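Local coordinates for protein glucokinase (Leishmania braziliensis MHOM/BR/75/M2904, PDB 6EDI) that probably phosphorylates glucose at the expense of ATP, as a dimeric hexokinase-like enzyme captured here in an open conformation, at residues L28-D33 and K97-H102; S57-S60 and R64-L67; S217-V222 and D226-L231; L238-C243 and K249-L254; A308-S313 and T317-A322. All coordinates share one frame; numbering follows the deposited sequence.

Interaction 1 of 5, residues L28-D33 and K97-H102; sequences LTLTGD and KNLPDH
Thr31 and Leu99 lie side by side, their side chains running past one another in opposite senses, where the short helix 26-32 meets the type I beta turn of Leu99 to His102 that follows helix 84-98. The contact is plain apolar packing, far out from the centre of the chain. The closest pair is methyl against methyl, Thr31 CG2 to Leu99 CD2 at 3.6 Å. Thr31 owes this to its first torsion (chi1 64°), which tucks OG1 between the backbone N and the carbonyl carbon and swings CG2 to the N side, over to Leu99. The two branches of the threonine therefore do different work: CG2 meets the leucine, while OG1 is hydrogen-bonded to Ala27 O, one turn back in its own helix. Leu99 reaches across although its CB bond does not aim at the helix. Its CG sits beside its own backbone N (chi1 -71°), and the branched end comes over to the threonine, with Ala27 of the same helix also touching it. Leu30 lies deeper, packing on Trp36, and meets the leucine more loosely, with Leu30 CD1 4.5 Å from Leu99 CD1. The turn itself is closed by His102 N giving its proton to Leu99 O at 3.0 Å.

Interaction 2 of 5, residues S57-S60 and R64-L67; sequences SQAS and RSGL
Ala59 and Ser60 meet Ser65 to Leu67 at the loop end of the beta hairpin formed by strands 51-58 and 67-75, antiparallel neighbours in the six-stranded mixed sheet. Gln58 keeps the hairpin ladder going through its backbone bonds to His68. Gln58 points its CB away from the returning limb, and its NE2 is hydrogen-bonded to Ser35 O. On its outer side the backbone of Leu67 pairs with Met15 and Gln17, just before and within strand 16-20, the neighbouring strand. The polar part of the contact is less regular. Ser65 OG, swung opposite its backbone N (chi1 165°), has two carbonyl oxygens within range and one proton to give, and the choice between them is not settled: Ser60 O lies 3.1 Å from Ser65 OG, and Gly66 O lies 3.3 Å from it. The first of these is to be read with caution, because Ser60 O also comes within 2.6 Å of Ser65 O, too close for two acceptors. Gly66 turns the chain with a positive phi. The CB of Ala59 touches two side chains of the returning limb. Ser65 OG is 3.4 Å from Ala59 CB. Leu67, which also packs on Ala171 and on Leu402 of helix 399-409, carries CG on the N side of its backbone (chi1 -68°) and brings Leu67 CD2 to 4.0 Å from Ala59 CB.

Interaction 3 of 5, residues S217-V222 and D226-L231; sequences SLIHYV and DSYIVL
Tyr221 turns the edge of its ring onto the face of Tyr228, an edge-to-face pair with centroids 5.1 Å apart and planes at 62°. Tyr221 CD1 stands over the centre of the Tyr228 ring, 3.8 Å from Tyr228 CZ. On the same face of the sheet as the two tyrosines, Ile219 splits its branches: CG2 touches Tyr228 CD2 at 3.6 Å, and CG1 meets Val230 CG2 at 3.9 Å. This face packs on helix 157-170 through Ala162 and Leu166. The strands form the antiparallel hairpin 214-222/227-233, with 227-233 the outermost strand of the second six-stranded sheet within this chain. The other face of the hairpin carries Val222 and Ile229, CG2 to CG2 at 4.2 Å; Val222 packs on Ile229 of the second subunit and Ile229 on Val222 of the second subunit. Hydrogen-bonded pairs run Leu218 with Leu231, His220 with Ile229 and Val222 with Ser227. Near the turn Asp226 and Ser227 both face Val222, a G1 bulge in which Asp226 takes a left-handed backbone (phi 49°). There Tyr221 OH donates to Asp226 OD1 at 2.6 Å, reaching its anti side 24° out of the carboxylate plane. Asp226 OD1 also forms a salt bridge to Arg202 NE, so a phenol and a guanidinium grip one carboxylate oxygen.

Interaction 4 of 5, residues L238-C243 and K249-L254; sequences LSMSWC and KYVQAL
Leu254, which meets Met240 across the contact, is fixed in helix 245-259 by its backbone N, hydrogen-bonded to Tyr250 O at 2.8 Å. The facing segment 238-243 is extended, with Leu238 to Trp242 in polyproline II conformation. The threefold repeat of that conformation brings Met240 and Cys243, three residues apart, onto the helix, while the CB of Trp242 points away from the helix. What joins the two segments is sulfur and methyl packing, without hydrogen bonds between them. Met240 and Val251 reach for each other tip to tip, with Met240 CE 3.8 Å from Val251 CG2. Met240 bends at its third torsion (chi3 74°), which puts CE on the valine and leaves the sulfur for the leucine: Met240 SD lies 3.8 Å from Leu254 CD2, the two side chains crossing at about a right angle. Val251 and Leu254 stand one turn apart on the helix, and both also pack on Pro273, whose backbone is hydrogen-bonded to that of Met240. Next to this buried patch the extended segment takes part in the dimer interface. Ser239 OG is hydrogen-bonded to Glu336 OE2 of the second subunit, and Trp242 NE1 to Ser248 OG of the second subunit; Ser241 OG bonds instead to Glu336 OE2 of its own chain. Cys243 holds SG between its backbone N and carbonyl carbon (chi1 50°). From there Cys243 SG rests 3.8 Å from Val251 CG2, the same methyl that Met240 CE touches.

Interaction 5 of 5, residues A308-S313 and T317-A322; sequences AKLAKS and TAAIAA
Ile320 leans over Ala311 where helix 304-313 gives way, after a three-residue connection, to helix 317-341. The two pack as an alpha-alpha corner: the short segments cross at -107°, their axes 7.7 Å apart. From CB the isoleucine chain sends CG1 to the side of its backbone N (chi1 -55°), which lays it against Ala311. Ile320 CG1 then lies 4.1 Å from Ala311 CA and 4.2 Å from Ala311 O, passing over the backbone of that residue. At the tip Ile320 CD1 continues along the same flank, 4.4 Å from Ala311 O. Ala311 brings only a methyl to the crossing, and the small side chains let the two backbones come near each other. Its CB sits over the peptide between Ala319 and Ile320, 3.7 Å from Ala319 O and 4.1 Å from Ile320 CA. Ala311 also packs on Phe358 of helix 357-361, and Ala319 on Tyr288 of helix 281-292 and on Val307. No hydrogen bond links the two segments. At the start of the second helix Asp316 OD1 accepts a hydrogen bond from Ala319 N; Leu310 packs on Asp316 as well. The shortest touch of the corner is made not by the branched end of Leu310 but by its first carbon, with Leu310 CB 3.6 Å from Ala319 CB.

How the interactions relate
Interactions 1 and 2 belong to the lobe built on the first six-stranded sheet, with centres about 20 Å apart. Interactions 4 and 5 sit among helices at the far side of the molecule from interaction 1, about 22 Å apart between centres; both use elements that pack on helix 281-292. Interaction 3, nearest the chain's centre, is the most extensive and the one with a full ladder of backbone hydrogen bonds. Interactions 1, 4 and 5 have no hydrogen bond between their segments: interaction 1 is an outlying leucine-threonine touch, 4 buried sulfur-methyl packing, 5 close alanine packing. Interaction 2 mixes apolar contact with serine polarity. Interactions 3 and 4 both touch the second subunit.

Interaction 1 of 5, residues L28-D33 and K97-H102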
# COMPACT_ATOMS: atom_id res chain seq x y z
N LEU A 28 39.25 -16.24 -0.44
CA LEU A 28 39.82 -16.71 0.81
C LEU A 28 38.76 -16.88 1.90
O LEU A 28 38.79 -17.85 2.68
CB LEU A 28 40.88 -15.69 1.24
CG LEU A 28 41.53 -15.60 2.61
CD1 LEU A 28 42.83 -14.79 2.46
CD2 LEU A 28 40.63 -14.94 3.65
N THR A 29 37.84 -15.93 1.96
CA THR A 29 36.77 -15.92 2.95
C THR A 29 35.71 -16.95 2.57
O THR A 29 35.21 -17.69 3.43
CB THR A 29 36.16 -14.52 3.04
OG1 THR A 29 37.10 -13.64 3.68
CG2 THR A 29 34.85 -14.51 3.83
N LEU A 30 35.39 -17.02 1.28
CA LEU A 30 34.43 -18.00 0.79
C LEU A 30 34.92 -19.44 0.97
O LEU A 30 34.16 -20.31 1.38
CB LEU A 30 34.09 -17.74 -0.68
CG LEU A 30 33.26 -16.50 -0.97
CD1 LEU A 30 33.13 -16.32 -2.47
CD2 LEU A 30 31.88 -16.64 -0.34
N THR A 31 36.19 -19.68 0.65
CA THR A 31 36.78 -21.01 0.79
C THR A 31 37.08 -21.35 2.24
O THR A 31 37.13 -22.52 2.62
CB THR A 31 38.08 -21.18 -0.04
OG1 THR A 31 39.10 -20.29 0.45
CG2 THR A 31 37.82 -20.90 -1.51
N GLY A 32 37.26 -20.32 3.06
CA GLY A 32 37.63 -20.50 4.45
C GLY A 32 36.54 -21.00 5.39
O GLY A 32 36.84 -21.56 6.44
N ASP A 33 35.28 -20.80 5.00
CA ASP A 33 34.13 -21.20 5.82
C ASP A 33 33.21 -22.03 4.93
O ASP A 33 32.55 -21.50 4.04
CB ASP A 33 33.40 -19.95 6.34
CG ASP A 33 32.19 -20.29 7.23
OD1 ASP A 33 31.69 -21.44 7.23
OD2 ASP A 33 31.71 -19.37 7.92
N LYS A 97 39.17 -15.46 -10.91
CA LYS A 97 40.63 -15.46 -10.81
C LYS A 97 41.14 -16.13 -9.53
O LYS A 97 42.26 -16.66 -9.52
CB LYS A 97 41.18 -14.03 -10.85
CG LYS A 97 41.25 -13.37 -12.22
CD LYS A 97 41.85 -11.98 -12.07
CE LYS A 97 41.88 -11.21 -13.38
NZ LYS A 97 42.58 -9.90 -13.21
N ASN A 98 40.35 -16.09 -8.46
CA ASN A 98 40.79 -16.63 -7.18
C ASN A 98 39.98 -17.83 -6.67
O ASN A 98 40.17 -18.27 -5.53
CB ASN A 98 40.84 -15.54 -6.10
CG ASN A 98 41.87 -14.46 -6.41
OD1 ASN A 98 43.03 -14.56 -6.00
ND2 ASN A 98 41.44 -13.42 -7.12
N LEU A 99 39.10 -18.38 -7.51
CA LEU A 99 38.45 -19.65 -7.18
C LEU A 99 38.94 -20.72 -8.15
O LEU A 99 39.16 -20.44 -9.33
CB LEU A 99 36.92 -19.53 -7.16
CG LEU A 99 36.38 -18.73 -5.96
CD1 LEU A 99 34.90 -18.44 -6.01
CD2 LEU A 99 36.72 -19.46 -4.67
N PRO A 100 39.14 -21.95 -7.64
CA PRO A 100 39.75 -23.03 -8.42
C PRO A 100 38.94 -23.39 -9.68
O PRO A 100 39.53 -23.69 -10.72
CB PRO A 100 39.76 -24.21 -7.44
CG PRO A 100 39.66 -23.59 -6.08
CD PRO A 100 38.80 -22.38 -6.27
N ASP A 101 37.61 -23.36 -9.57
CA ASP A 101 36.74 -23.65 -10.70
C ASP A 101 36.19 -22.37 -11.33
O ASP A 101 35.10 -22.37 -11.90
CB ASP A 101 35.56 -24.52 -10.24
CG ASP A 101 34.61 -23.78 -9.31
OD1 ASP A 101 35.02 -22.76 -8.70
OD2 ASP A 101 33.44 -24.20 -9.19
N HIS A 102 36.94 -21.28 -11.21
CA HIS A 102 36.51 -19.95 -11.68
C HIS A 102 35.21 -19.51 -11.01
O HIS A 102 34.43 -18.74 -11.57
CB HIS A 102 36.36 -19.92 -13.21
CG HIS A 102 37.62 -20.22 -13.96
ND1 HIS A 102 37.68 -20.27 -15.33
CD2 HIS A 102 38.87 -20.50 -13.52
CE1 HIS A 102 38.91 -20.56 -15.71
NE2 HIS A 102 39.66 -20.71 -14.63

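Interaction 2 of 5, residues S57-S60 and R64-L67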
# COMPACT_ATOMS: atom_id res chain seq x y z
N SER A 57 25.00 -13.36 0.89
CA SER A 57 24.34 -13.74 2.13
C SER A 57 23.79 -15.15 1.99
O SER A 57 23.53 -15.62 0.88
CB SER A 57 23.19 -12.79 2.45
OG SER A 57 22.25 -12.82 1.40
N GLN A 58 23.61 -15.82 3.11
CA GLN A 58 22.94 -17.11 3.10
C GLN A 58 22.33 -17.31 4.48
O GLN A 58 22.69 -16.60 5.42
CB GLN A 58 23.96 -18.21 2.81
CG GLN A 58 25.14 -18.17 3.75
CD GLN A 58 26.04 -19.39 3.62
OE1 GLN A 58 26.90 -19.62 4.47
NE2 GLN A 58 25.84 -20.17 2.56
N ALA A 59 21.40 -18.25 4.58
CA ALA A 59 20.89 -18.67 5.88
C ALA A 59 21.59 -19.94 6.37
O ALA A 59 22.72 -20.24 5.98
CB ALA A 59 19.39 -18.91 5.80
N SER A 60 20.91 -20.67 7.24
CA SER A 60 21.31 -22.00 7.72
C SER A 60 20.09 -22.56 8.45
O SER A 60 19.48 -21.84 9.24
CB SER A 60 22.52 -21.92 8.66
OG SER A 60 23.64 -21.32 8.04
N ARG A 64 16.61 -21.05 14.87
CA ARG A 64 17.51 -19.93 15.10
C ARG A 64 18.42 -19.94 13.88
O ARG A 64 19.58 -20.37 13.95
CB ARG A 64 18.33 -20.15 16.37
CG ARG A 64 17.70 -21.06 17.41
CD ARG A 64 18.42 -22.40 17.47
NE ARG A 64 19.88 -22.25 17.51
CZ ARG A 64 20.58 -22.06 18.62
NH1 ARG A 64 19.98 -22.02 19.80
NH2 ARG A 64 21.90 -21.93 18.56
N SER A 65 17.89 -19.46 12.75
CA SER A 65 18.50 -19.69 11.44
C SER A 65 19.97 -19.32 11.32
O SER A 65 20.74 -20.02 10.66
CB SER A 65 17.69 -19.02 10.33
OG SER A 65 18.42 -18.93 9.11
N GLY A 66 20.38 -18.24 11.98
CA GLY A 66 21.70 -17.70 11.74
C GLY A 66 21.76 -17.19 10.32
O GLY A 66 21.54 -17.92 9.35
N LEU A 67 22.01 -15.90 10.17
CA LEU A 67 22.12 -15.32 8.85
C LEU A 67 23.55 -14.84 8.75
O LEU A 67 24.06 -14.29 9.72
CB LEU A 67 21.14 -14.15 8.70
CG LEU A 67 19.65 -14.54 8.71
CD1 LEU A 67 18.77 -13.32 8.86
CD2 LEU A 67 19.30 -15.29 7.44

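Interaction 3 of 5, residues S217-V222 and D226-L231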
# COMPACT_ATOMS: atom_id res chain seq x y z
N SER A 217 7.44 1.64 4.39
CA SER A 217 7.25 0.55 3.45
C SER A 217 6.30 -0.46 4.07
O SER A 217 6.05 -0.45 5.28
CB SER A 217 8.59 -0.12 3.08
OG SER A 217 9.30 -0.53 4.24
N LEU A 218 5.74 -1.33 3.24
CA LEU A 218 4.77 -2.28 3.76
C LEU A 218 5.15 -3.67 3.32
O LEU A 218 5.34 -3.92 2.12
CB LEU A 218 3.36 -1.93 3.28
CG LEU A 218 2.26 -2.92 3.65
CD1 LEU A 218 1.73 -2.66 5.06
CD2 LEU A 218 1.15 -2.93 2.61
N ILE A 219 5.25 -4.58 4.29
CA ILE A 219 5.40 -5.98 3.97
C ILE A 219 3.98 -6.52 3.86
O ILE A 219 3.24 -6.58 4.86
CB ILE A 219 6.16 -6.78 5.03
CG1 ILE A 219 7.46 -6.07 5.43
CG2 ILE A 219 6.45 -8.20 4.52
CD1 ILE A 219 8.24 -6.80 6.50
N HIS A 220 3.57 -6.85 2.65
CA HIS A 220 2.20 -7.36 2.44
C HIS A 220 2.25 -8.88 2.41
O HIS A 220 3.05 -9.46 1.69
CB HIS A 220 1.63 -6.82 1.13
CG HIS A 220 0.31 -7.42 0.75
ND1 HIS A 220 -0.84 -7.20 1.47
CD2 HIS A 220 -0.04 -8.22 -0.28
CE1 HIS A 220 -1.85 -7.85 0.91
NE2 HIS A 220 -1.39 -8.47 -0.16
N TYR A 221 1.41 -9.52 3.22
CA TYR A 221 1.34 -10.98 3.22
C TYR A 221 0.30 -11.43 2.21
O TYR A 221 -0.79 -10.88 2.15
CB TYR A 221 0.98 -11.55 4.60
CG TYR A 221 0.75 -13.04 4.54
CD1 TYR A 221 1.80 -13.92 4.35
CD2 TYR A 221 -0.53 -13.57 4.65
CE1 TYR A 221 1.60 -15.28 4.27
CE2 TYR A 221 -0.74 -14.93 4.58
CZ TYR A 221 0.32 -15.78 4.39
OH TYR A 221 0.12 -17.13 4.31
N VAL A 222 0.67 -12.45 1.43
CA VAL A 222 -0.15 -12.95 0.33
C VAL A 222 -0.60 -14.39 0.61
O VAL A 222 0.17 -15.34 0.46
CB VAL A 222 0.63 -12.93 -1.01
CG1 VAL A 222 -0.24 -13.48 -2.12
CG2 VAL A 222 1.14 -11.52 -1.36
N ASP A 226 1.25 -18.00 0.09
CA ASP A 226 1.90 -18.03 1.40
C ASP A 226 3.26 -17.35 1.34
O ASP A 226 4.29 -17.92 1.71
CB ASP A 226 2.02 -19.47 1.92
CG ASP A 226 2.54 -19.53 3.34
OD1 ASP A 226 2.25 -18.60 4.12
OD2 ASP A 226 3.26 -20.50 3.67
N SER A 227 3.26 -16.13 0.82
CA SER A 227 4.52 -15.41 0.62
C SER A 227 4.28 -13.95 0.93
O SER A 227 3.13 -13.52 1.11
CB SER A 227 5.00 -15.56 -0.82
OG SER A 227 4.00 -15.11 -1.70
N TYR A 228 5.35 -13.18 0.99
CA TYR A 228 5.24 -11.76 1.26
C TYR A 228 5.81 -10.94 0.11
O TYR A 228 6.72 -11.39 -0.59
CB TYR A 228 6.04 -11.40 2.52
CG TYR A 228 5.65 -12.11 3.80
CD1 TYR A 228 6.06 -13.42 4.07
CD2 TYR A 228 4.96 -11.43 4.78
CE1 TYR A 228 5.72 -14.04 5.27
CE2 TYR A 228 4.63 -12.04 5.99
CZ TYR A 228 5.01 -13.33 6.23
OH TYR A 228 4.66 -13.91 7.43
N ILE A 229 5.32 -9.71 -0.06
CA ILE A 229 5.94 -8.80 -1.00
C ILE A 229 6.01 -7.45 -0.32
O ILE A 229 5.10 -7.07 0.41
CB ILE A 229 5.17 -8.71 -2.35
CG1 ILE A 229 5.87 -7.76 -3.33
CG2 ILE A 229 3.69 -8.33 -2.14
CD1 ILE A 229 5.43 -7.93 -4.78
N VAL A 230 7.12 -6.74 -0.51
CA VAL A 230 7.25 -5.43 0.10
C VAL A 230 6.92 -4.34 -0.91
O VAL A 230 7.32 -4.42 -2.08
CB VAL A 230 8.65 -5.19 0.68
CG1 VAL A 230 8.78 -3.74 1.16
CG2 VAL A 230 8.93 -6.17 1.83
N LEU A 231 6.18 -3.34 -0.47
CA LEU A 231 5.91 -2.18 -1.29
C LEU A 231 6.62 -1.01 -0.64
O LEU A 231 6.42 -0.75 0.55
CB LEU A 231 4.41 -1.88 -1.37
CG LEU A 231 3.59 -2.70 -2.36
CD1 LEU A 231 3.47 -4.14 -1.88
CD2 LEU A 231 2.19 -2.11 -2.58

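Interaction 4 of 5, residues L238-C243 and K249-L254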
# COMPACT_ATOMS: atom_id res chain seq x y z
N LEU A 238 2.85 12.11 3.63
CA LEU A 238 1.44 12.36 3.82
C LEU A 238 1.28 13.63 4.68
O LEU A 238 2.03 13.83 5.65
CB LEU A 238 0.78 11.13 4.46
CG LEU A 238 -0.48 11.13 5.31
CD1 LEU A 238 -1.74 11.36 4.50
CD2 LEU A 238 -0.57 9.78 6.06
N SER A 239 0.34 14.49 4.31
CA SER A 239 0.03 15.67 5.11
C SER A 239 -0.37 15.32 6.54
O SER A 239 -1.03 14.31 6.77
CB SER A 239 -1.11 16.46 4.48
OG SER A 239 -0.83 16.77 3.14
N MET A 240 0.03 16.14 7.51
CA MET A 240 -0.45 15.96 8.88
C MET A 240 -1.98 16.04 8.94
O MET A 240 -2.61 16.75 8.16
CB MET A 240 0.17 16.97 9.84
CG MET A 240 1.65 16.74 10.07
SD MET A 240 2.35 17.84 11.30
CE MET A 240 1.69 17.12 12.81
N SER A 241 -2.56 15.30 9.88
CA SER A 241 -4.00 15.21 10.04
C SER A 241 -4.57 16.50 10.61
O SER A 241 -3.88 17.24 11.32
CB SER A 241 -4.36 14.05 10.97
OG SER A 241 -4.02 12.80 10.38
N TRP A 242 -5.82 16.79 10.29
CA TRP A 242 -6.47 17.94 10.86
C TRP A 242 -6.58 17.81 12.38
O TRP A 242 -6.67 16.70 12.92
CB TRP A 242 -7.85 18.15 10.21
CG TRP A 242 -8.52 19.39 10.66
CD1 TRP A 242 -8.46 20.63 10.08
CD2 TRP A 242 -9.36 19.52 11.80
NE1 TRP A 242 -9.22 21.53 10.81
CE2 TRP A 242 -9.78 20.86 11.87
CE3 TRP A 242 -9.81 18.62 12.78
CZ2 TRP A 242 -10.63 21.32 12.88
CZ3 TRP A 242 -10.64 19.08 13.78
CH2 TRP A 242 -11.04 20.42 13.82
N CYS A 243 -6.55 18.95 13.07
CA CYS A 243 -6.76 18.97 14.51
C CYS A 243 -7.10 20.39 14.93
O CYS A 243 -7.07 21.30 14.10
CB CYS A 243 -5.53 18.46 15.26
SG CYS A 243 -3.98 19.25 14.75
N LYS A 249 -2.27 24.59 16.79
CA LYS A 249 -1.31 25.69 16.89
C LYS A 249 0.08 25.18 16.50
O LYS A 249 0.83 25.87 15.82
CB LYS A 249 -1.29 26.28 18.30
CG LYS A 249 -2.58 27.01 18.72
CD LYS A 249 -3.04 28.03 17.68
CE LYS A 249 -4.04 29.04 18.27
NZ LYS A 249 -3.39 30.06 19.14
N TYR A 250 0.41 23.96 16.93
CA TYR A 250 1.69 23.34 16.59
C TYR A 250 1.82 23.07 15.10
O TYR A 250 2.85 23.38 14.50
CB TYR A 250 1.95 22.06 17.37
CG TYR A 250 3.20 21.35 16.87
CD1 TYR A 250 4.47 21.84 17.18
CD2 TYR A 250 3.10 20.23 16.06
CE1 TYR A 250 5.63 21.20 16.70
CE2 TYR A 250 4.25 19.59 15.59
CZ TYR A 250 5.50 20.07 15.91
OH TYR A 250 6.61 19.42 15.42
N VAL A 251 0.78 22.47 14.50
CA VAL A 251 0.84 22.19 13.07
C VAL A 251 0.99 23.49 12.32
O VAL A 251 1.76 23.59 11.36
CB VAL A 251 -0.41 21.42 12.57
CG1 VAL A 251 -0.29 21.15 11.08
CG2 VAL A 251 -0.60 20.10 13.35
N GLN A 252 0.25 24.50 12.77
CA GLN A 252 0.34 25.83 12.18
C GLN A 252 1.77 26.37 12.22
O GLN A 252 2.30 26.88 11.22
CB GLN A 252 -0.57 26.81 12.92
CG GLN A 252 -0.55 28.22 12.31
CD GLN A 252 -0.98 28.23 10.85
OE1 GLN A 252 -2.17 28.28 10.54
NE2 GLN A 252 -0.01 28.17 9.95
N ALA A 253 2.39 26.27 13.38
CA ALA A 253 3.75 26.80 13.54
C ALA A 253 4.72 26.01 12.69
O ALA A 253 5.65 26.57 12.10
CB ALA A 253 4.17 26.79 15.00
N LEU A 254 4.51 24.69 12.61
CA LEU A 254 5.38 23.83 11.81
C LEU A 254 5.28 24.20 10.33
O LEU A 254 6.28 24.32 9.64
CB LEU A 254 5.05 22.34 12.02
CG LEU A 254 5.93 21.36 11.25
CD1 LEU A 254 7.40 21.57 11.65
CD2 LEU A 254 5.51 19.90 11.47

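Interaction 5 of 5, residues A308-S313 and T317-A322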
# COMPACT_ATOMS: atom_id res chain seq x y z
N ALA A 308 18.16 15.18 22.00
CA ALA A 308 17.97 13.80 22.44
C ALA A 308 18.87 13.43 23.62
O ALA A 308 18.43 12.77 24.56
CB ALA A 308 18.18 12.83 21.26
N LYS A 309 20.14 13.84 23.56
CA LYS A 309 21.04 13.60 24.69
C LYS A 309 20.53 14.29 25.95
O LYS A 309 20.51 13.69 27.03
CB LYS A 309 22.46 14.04 24.35
CG LYS A 309 23.42 13.91 25.53
CD LYS A 309 24.80 14.43 25.20
CE LYS A 309 25.72 13.31 24.70
NZ LYS A 309 26.98 13.23 25.51
N LEU A 310 20.12 15.55 25.80
CA LEU A 310 19.57 16.34 26.91
C LEU A 310 18.32 15.69 27.50
O LEU A 310 18.06 15.78 28.70
CB LEU A 310 19.27 17.77 26.44
CG LEU A 310 20.36 18.85 26.45
CD1 LEU A 310 21.71 18.31 26.02
CD2 LEU A 310 19.98 20.01 25.55
N ALA A 311 17.54 15.03 26.64
CA ALA A 311 16.31 14.37 27.07
C ALA A 311 16.63 13.09 27.83
O ALA A 311 15.97 12.76 28.83
CB ALA A 311 15.45 14.06 25.87
N LYS A 312 17.62 12.35 27.33
CA LYS A 312 18.08 11.13 27.98
C LYS A 312 18.60 11.45 29.39
O LYS A 312 18.28 10.75 30.36
CB LYS A 312 19.17 10.45 27.14
CG LYS A 312 19.65 9.13 27.71
CD LYS A 312 20.62 8.39 26.78
CE LYS A 312 21.01 7.04 27.38
NZ LYS A 312 21.69 6.11 26.43
N SER A 313 19.38 12.52 29.48
CA SER A 313 19.90 13.01 30.76
C SER A 313 18.79 13.19 31.78
O SER A 313 18.89 12.72 32.92
CB SER A 313 20.62 14.34 30.55
OG SER A 313 21.96 14.27 30.99
N THR A 317 13.97 20.34 30.55
CA THR A 317 12.55 20.03 30.50
C THR A 317 11.99 20.20 29.08
O THR A 317 11.05 19.50 28.66
CB THR A 317 11.78 20.90 31.54
OG1 THR A 317 10.62 20.21 32.01
CG2 THR A 317 11.38 22.25 30.95
N ALA A 318 12.59 21.11 28.32
CA ALA A 318 12.15 21.38 26.95
C ALA A 318 12.62 20.30 25.99
O ALA A 318 11.90 19.92 25.05
CB ALA A 318 12.63 22.74 26.51
N ALA A 319 13.85 19.80 26.19
CA ALA A 319 14.35 18.71 25.37
C ALA A 319 13.47 17.48 25.56
O ALA A 319 13.21 16.74 24.60
CB ALA A 319 15.80 18.39 25.73
N ILE A 320 13.01 17.26 26.79
CA ILE A 320 12.15 16.13 27.10
C ILE A 320 10.80 16.27 26.40
O ILE A 320 10.29 15.31 25.84
CB ILE A 320 11.92 15.97 28.61
CG1 ILE A 320 13.27 15.88 29.34
CG2 ILE A 320 11.06 14.75 28.90
CD1 ILE A 320 13.16 15.52 30.80
N ALA A 321 10.24 17.47 26.44
CA ALA A 321 8.96 17.73 25.79
C ALA A 321 9.11 17.60 24.28
O ALA A 321 8.22 17.07 23.61
CB ALA A 321 8.45 19.12 26.16
N ALA A 322 10.22 18.10 23.75
CA ALA A 322 10.47 18.06 22.31
C ALA A 322 10.55 16.62 21.80
O ALA A 322 10.06 16.32 20.71
CB ALA A 322 11.73 18.81 21.97